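Acyl-CoA N-acyltransferases (NAT) superfamily protein (Arabidopsis thaliana, PDB 6TH0) probably transfers the acetyl group of acetyl-CoA to the N-terminal methionine of transmembrane proteins, and to protein lysines, through its GNAT domain. Local coordinates at residues Ile26-Tyr31 with His135-Asn140. Sequence-based numbering, arbitrary orientation.
Sequences IFPIRY and HVIAHN. With ACO (acetyl coenzyme *a), chain C.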
ATOM      1  N   ILE A  26       1.682  11.462  -9.007  1.00 34.66           N
ATOM      2  CA  ILE A  26       1.667  11.758  -7.569  1.00 34.25           C
ATOM      3  C   ILE A  26       2.512  10.816  -6.730  1.00 37.16           C
ATOM      4  O   ILE A  26       2.763  11.104  -5.548  1.00 36.15           O
ATOM      5  CB  ILE A  26       0.231  11.807  -7.006  1.00 34.55           C
ATOM      6  CG1 ILE A  26      -0.345  10.400  -6.777  1.00 34.41           C
ATOM      7  CG2 ILE A  26      -0.697  12.633  -7.927  1.00 42.41           C
ATOM      8  CD1 ILE A  26      -1.729  10.445  -6.142  1.00 36.68           C
ATOM      9  N   PHE A  27       2.950   9.681  -7.290  1.00 33.17           N
ATOM     10  CA  PHE A  27       3.701   8.767  -6.447  1.00 34.66           C
ATOM     11  C   PHE A  27       5.189   8.907  -6.731  1.00 36.10           C
ATOM     12  O   PHE A  27       5.633   8.657  -7.862  1.00 36.18           O
ATOM     13  CB  PHE A  27       3.249   7.323  -6.647  1.00 35.91           C
ATOM     14  CG  PHE A  27       3.680   6.437  -5.526  1.00 40.02           C
ATOM     15  CD1 PHE A  27       3.006   6.470  -4.324  1.00 37.62           C
ATOM     16  CD2 PHE A  27       4.803   5.637  -5.641  1.00 38.21           C
ATOM     17  CE1 PHE A  27       3.428   5.683  -3.247  1.00 39.34           C
ATOM     18  CE2 PHE A  27       5.223   4.866  -4.585  1.00 42.48           C
ATOM     19  CZ  PHE A  27       4.534   4.891  -3.386  1.00 43.11           C
ATOM     20  N   PRO A  28       6.000   9.242  -5.722  1.00 40.82           N
ATOM     21  CA  PRO A  28       7.410   9.586  -5.997  1.00 44.77           C
ATOM     22  C   PRO A  28       8.258   8.450  -6.532  1.00 46.86           C
ATOM     23  O   PRO A  28       9.242   8.719  -7.234  1.00 45.29           O
ATOM     24  CB  PRO A  28       7.925  10.055  -4.627  1.00 46.86           C
ATOM     25  CG  PRO A  28       6.705  10.305  -3.813  1.00 50.46           C
ATOM     26  CD  PRO A  28       5.666   9.379  -4.298  1.00 39.36           C
ATOM     27  N   ILE A  29       7.965   7.202  -6.171  1.00 36.71           N
ATOM     28  CA  ILE A  29       8.788   6.074  -6.604  1.00 37.74           C
ATOM     29  C   ILE A  29       8.337   5.629  -7.993  1.00 39.78           C
ATOM     30  O   ILE A  29       7.168   5.281  -8.197  1.00 43.16           O
ATOM     31  CB  ILE A  29       8.706   4.925  -5.587  1.00 39.22           C
ATOM     32  CG1 ILE A  29       8.974   5.469  -4.180  1.00 44.08           C
ATOM     33  CG2 ILE A  29       9.731   3.845  -5.934  1.00 50.29           C
ATOM     34  CD1 ILE A  29      10.306   6.155  -4.035  1.00 47.67           C
ATOM     35  N   ARG A  30       9.266   5.625  -8.951  1.00 37.92           N
ATOM     36  CA  ARG A  30       8.941   5.208 -10.308  1.00 46.35           C
ATOM     37  C   ARG A  30       8.914   3.695 -10.439  1.00 50.22           C
ATOM     38  O   ARG A  30       9.786   2.994  -9.921  1.00 55.08           O
ATOM     39  CB  ARG A  30       9.933   5.798 -11.309  1.00 54.85           C
ATOM     40  CG  ARG A  30       9.933   7.314 -11.373  1.00 65.80           C
ATOM     41  CD  ARG A  30       8.623   7.832 -11.972  1.00 75.44           C
ATOM     42  NE  ARG A  30       8.611   9.293 -12.065  1.00 83.95           N
ATOM     43  CZ  ARG A  30       7.927  10.111 -11.271  1.00 71.02           C
ATOM     44  NH1 ARG A  30       7.141   9.623 -10.321  1.00 58.90           N
ATOM     45  NH2 ARG A  30       8.008  11.425 -11.455  1.00 66.11           N
ATOM     46  N   TYR A  31       7.900   3.206 -11.145  1.00 45.85           N
ATOM     47  CA  TYR A  31       7.717   1.796 -11.444  1.00 49.72           C
ATOM     48  C   TYR A  31       7.661   1.570 -12.947  1.00 55.05           C
ATOM     49  O   TYR A  31       7.182   2.415 -13.712  1.00 50.73           O
ATOM     50  CB  TYR A  31       6.456   1.223 -10.789  1.00 50.54           C
ATOM     51  CG  TYR A  31       6.591   1.035  -9.297  1.00 52.17           C
ATOM     52  CD1 TYR A  31       6.269   2.056  -8.407  1.00 56.59           C
ATOM     53  CD2 TYR A  31       7.047  -0.166  -8.777  1.00 53.06           C
ATOM     54  CE1 TYR A  31       6.402   1.875  -7.035  1.00 55.82           C
ATOM     55  CE2 TYR A  31       7.180  -0.353  -7.414  1.00 60.00           C
ATOM     56  CZ  TYR A  31       6.854   0.668  -6.550  1.00 60.58           C
ATOM     57  OH  TYR A  31       6.989   0.475  -5.192  1.00 70.75           O
ATOM     58  N   HIS A 135       7.270   0.750   3.746  1.00 38.97           N
ATOM     59  CA  HIS A 135       8.274   1.774   3.951  1.00 38.20           C
ATOM     60  C   HIS A 135       7.694   3.111   3.522  1.00 41.23           C
ATOM     61  O   HIS A 135       6.996   3.199   2.509  1.00 42.96           O
ATOM     62  CB  HIS A 135       9.561   1.472   3.173  1.00 37.02           C
ATOM     63  CG  HIS A 135      10.270   0.238   3.635  1.00 42.98           C
ATOM     64  ND1 HIS A 135      10.003  -1.014   3.128  1.00 43.00           N
ATOM     65  CD2 HIS A 135      11.255   0.074   4.548  1.00 49.56           C
ATOM     66  CE1 HIS A 135      10.791  -1.900   3.713  1.00 52.43           C
ATOM     67  NE2 HIS A 135      11.560  -1.264   4.580  1.00 44.72           N
ATOM     68  N   VAL A 136       7.964   4.135   4.321  1.00 37.99           N
ATOM     69  CA  VAL A 136       7.528   5.495   4.060  1.00 42.24           C
ATOM     70  C   VAL A 136       8.764   6.353   3.844  1.00 34.30           C
ATOM     71  O   VAL A 136       9.747   6.240   4.585  1.00 43.81           O
ATOM     72  CB  VAL A 136       6.689   6.024   5.246  1.00 51.87           C
ATOM     73  CG1 VAL A 136       6.233   7.439   5.006  1.00 58.48           C
ATOM     74  CG2 VAL A 136       5.511   5.086   5.524  1.00 47.47           C
ATOM     75  N   ILE A 137       8.718   7.229   2.837  1.00 34.74           N
ATOM     76  CA  ILE A 137       9.807   8.178   2.686  1.00 37.12           C
ATOM     77  C   ILE A 137       9.893   8.991   3.968  1.00 31.45           C
ATOM     78  O   ILE A 137       8.876   9.483   4.466  1.00 41.55           O
ATOM     79  CB  ILE A 137       9.555   9.083   1.475  1.00 43.84           C
ATOM     80  CG1 ILE A 137       9.636   8.268   0.184  1.00 53.43           C
ATOM     81  CG2 ILE A 137      10.532  10.238   1.479  1.00 45.12           C
ATOM     82  CD1 ILE A 137       9.228   9.065  -1.057  1.00 53.54           C
ATOM     83  N   ALA A 138      11.112   9.163   4.487  1.00 37.20           N
ATOM     84  CA  ALA A 138      11.276   9.634   5.864  1.00 39.63           C
ATOM     85  C   ALA A 138      10.886  11.095   6.054  1.00 47.15           C
ATOM     86  O   ALA A 138      10.595  11.502   7.186  1.00 46.23           O
ATOM     87  CB  ALA A 138      12.713   9.425   6.332  1.00 42.10           C
ATOM     88  N   HIS A 139      10.882  11.904   5.000  1.00 45.85           N
ATOM     89  CA  HIS A 139      10.513  13.305   5.153  1.00 47.92           C
ATOM     90  C   HIS A 139       9.049  13.545   4.811  1.00 50.75           C
ATOM     91  O   HIS A 139       8.613  14.698   4.761  1.00 50.02           O
ATOM     92  CB  HIS A 139      11.409  14.195   4.291  1.00 47.23           C
ATOM     93  CG  HIS A 139      11.304  13.914   2.827  1.00 57.56           C
ATOM     94  ND1 HIS A 139      10.181  14.229   2.093  1.00 60.58           N
ATOM     95  CD2 HIS A 139      12.170  13.337   1.961  1.00 60.81           C
ATOM     96  CE1 HIS A 139      10.362  13.865   0.836  1.00 57.40           C
ATOM     97  NE2 HIS A 139      11.563  13.326   0.729  1.00 61.03           N
ATOM     98  N   ASN A 140       8.281  12.477   4.581  1.00 42.69           N
ATOM     99  CA  ASN A 140       6.861  12.574   4.241  1.00 42.90           C
ATOM    100  C   ASN A 140       6.048  12.538   5.533  1.00 43.51           C
ATOM    101  O   ASN A 140       5.505  11.510   5.939  1.00 43.72           O
ATOM    102  CB  ASN A 140       6.464  11.453   3.291  1.00 44.57           C
ATOM    103  CG  ASN A 140       5.054  11.631   2.709  1.00 47.16           C
ATOM    104  OD1 ASN A 140       4.211  12.330   3.269  1.00 49.53           O
ATOM    105  ND2 ASN A 140       4.791  10.951   1.608  1.00 56.59           N
TER
HETATM  106  N1A ACO C 301     -12.136  16.707   7.731  1.00 86.94           N
HETATM  107  C2A ACO C 301     -10.898  17.300   7.842  1.00 84.04           C
HETATM  108  N3A ACO C 301      -9.662  16.772   7.827  1.00 82.65           N
HETATM  109  C4A ACO C 301      -9.694  15.392   7.669  1.00 81.41           C
HETATM  110  C5A ACO C 301     -10.900  14.633   7.539  1.00 84.32           C
HETATM  111  C6A ACO C 301     -12.114  15.345   7.577  1.00 89.29           C
HETATM  112  N6A ACO C 301     -13.302  14.674   7.456  1.00 92.77           N
HETATM  113  N7A ACO C 301     -10.626  13.267   7.390  1.00 83.07           N
HETATM  114  C8A ACO C 301      -9.279  13.202   7.430  1.00 82.65           C
HETATM  115  N9A ACO C 301      -8.674  14.447   7.599  1.00 77.77           N
HETATM  116  C1B ACO C 301      -7.244  14.746   7.698  1.00 74.12           C
HETATM  117  C2B ACO C 301      -6.409  13.653   8.511  1.00 73.55           C
HETATM  118  O2B ACO C 301      -6.530  13.881   9.852  1.00 65.16           O
HETATM  119  C3B ACO C 301      -5.002  14.164   7.943  1.00 70.65           C
HETATM  120  O3B ACO C 301      -4.786  15.329   8.574  1.00 65.21           O
HETATM  121  P3B ACO C 301      -3.000  15.673   8.854  1.00 75.21           P
HETATM  122  O7A ACO C 301      -2.680  15.985   7.416  1.00 77.77           O
HETATM  123  O8A ACO C 301      -3.009  16.838   9.829  1.00 83.68           O
HETATM  124  O9A ACO C 301      -2.545  14.318   9.342  1.00 80.56           O
HETATM  125  C4B ACO C 301      -5.314  14.362   6.421  1.00 63.61           C
HETATM  126  O4B ACO C 301      -6.707  14.813   6.346  1.00 69.38           O
HETATM  127  C5B ACO C 301      -5.055  13.081   5.607  1.00 49.85           C
HETATM  128  O5B ACO C 301      -5.741  11.989   6.135  1.00 50.34           O
HETATM  129  P1A ACO C 301      -6.495  11.194   4.902  1.00 48.25           P
HETATM  130  O1A ACO C 301      -7.487  12.094   4.265  1.00 52.07           O
HETATM  131  O2A ACO C 301      -6.890   9.842   5.427  1.00 46.78           O
HETATM  132  O3A ACO C 301      -5.388  10.827   3.674  1.00 41.18           O
HETATM  133  P2A ACO C 301      -5.665  11.502   2.262  1.00 47.50           P
HETATM  134  O4A ACO C 301      -6.775  10.848   1.524  1.00 41.45           O
HETATM  135  O5A ACO C 301      -5.540  13.003   2.256  1.00 48.41           O
HETATM  136  O6A ACO C 301      -4.299  10.996   1.316  1.00 44.71           O
HETATM  137  CBP ACO C 301      -1.933  10.600   1.123  1.00 41.62           C
HETATM  138  CCP ACO C 301      -3.153  10.916   2.093  1.00 38.51           C
HETATM  139  CDP ACO C 301      -2.134   9.200   0.591  1.00 41.74           C
HETATM  140  CEP ACO C 301      -0.609  10.701   1.884  1.00 42.68           C
HETATM  141  CAP ACO C 301      -2.027  11.662  -0.004  1.00 44.31           C
HETATM  142  OAP ACO C 301      -1.632  12.947   0.469  1.00 43.56           O
HETATM  143  C9P ACO C 301      -1.162  11.366  -1.226  1.00 38.23           C
HETATM  144  O9P ACO C 301      -1.631  10.792  -2.185  1.00 36.87           O
HETATM  145  N8P ACO C 301       0.136  11.832  -1.244  1.00 39.09           N
HETATM  146  C7P ACO C 301       1.045  11.587  -2.413  1.00 40.61           C
HETATM  147  C6P ACO C 301       1.355  10.125  -2.547  1.00 39.70           C
HETATM  148  C5P ACO C 301       2.108   9.726  -1.327  1.00 48.39           C
HETATM  149  O5P ACO C 301       2.921  10.428  -0.746  1.00 50.27           O
HETATM  150  N4P ACO C 301       1.838   8.464  -0.836  1.00 53.40           N
HETATM  151  C3P ACO C 301       2.569   8.094   0.375  1.00 61.53           C
HETATM  152  C2P ACO C 301       2.776   6.623   0.401  1.00 73.49           C
HETATM  153  S1P ACO C 301       3.732   6.217   1.943  1.00 71.57           S
HETATM  154  C   ACO C 301       5.365   6.391   1.225  1.00 80.95           C
HETATM  155  O   ACO C 301       6.089   7.326   1.465  1.00 71.09           O
HETATM  156  CH3 ACO C 301       5.773   5.381   0.282  1.00 81.07           C
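The thioester carbonyl O of acetyl-CoA accepts a hydrogen bond from Ile137 N at 3.0 Å. The bond is fairly straight, with an N-H...O angle of 162°. Val136 CG1 lies 3.5 Å from the same oxygen, so a methyl group flanks the polar grip. Farther along the cofactor, Asn140 ND2 donates to O5P of the pantetheine arm at 3.1 Å, in a more bent bond (137°). With chi1 at -170°, the amide swings away from its own backbone N and ND2 points at the pantetheine. The other polar atom of this amide is held too: Asn140 OD1 caps helix 141-149 at Ala143 N, which fixes the turn of the amide. The two segments themselves meet by apolar packing. Ile137 CD1 reaches across to Pro28, 3.9 Å from its CB, and approaches Ile29 CD1 more loosely at 4.3 Å. This small contact runs beside the pantetheine arm. On the loop side, Phe27 CE1 lies 3.8 Å from C2P, and CZ is 3.9 Å from the acetyl CH3. A serine in place of Phe27 would probably open a gap beside the thioester arm and let the acetyl end shift. Leu100 and Val102 of strand 93-102 bind the cofactor from one side, Ile137 and Asn140 at the end of strand 129-137; acetyl-CoA thus sits in the splay between neighbouring parallel strands that marks the GNAT fold.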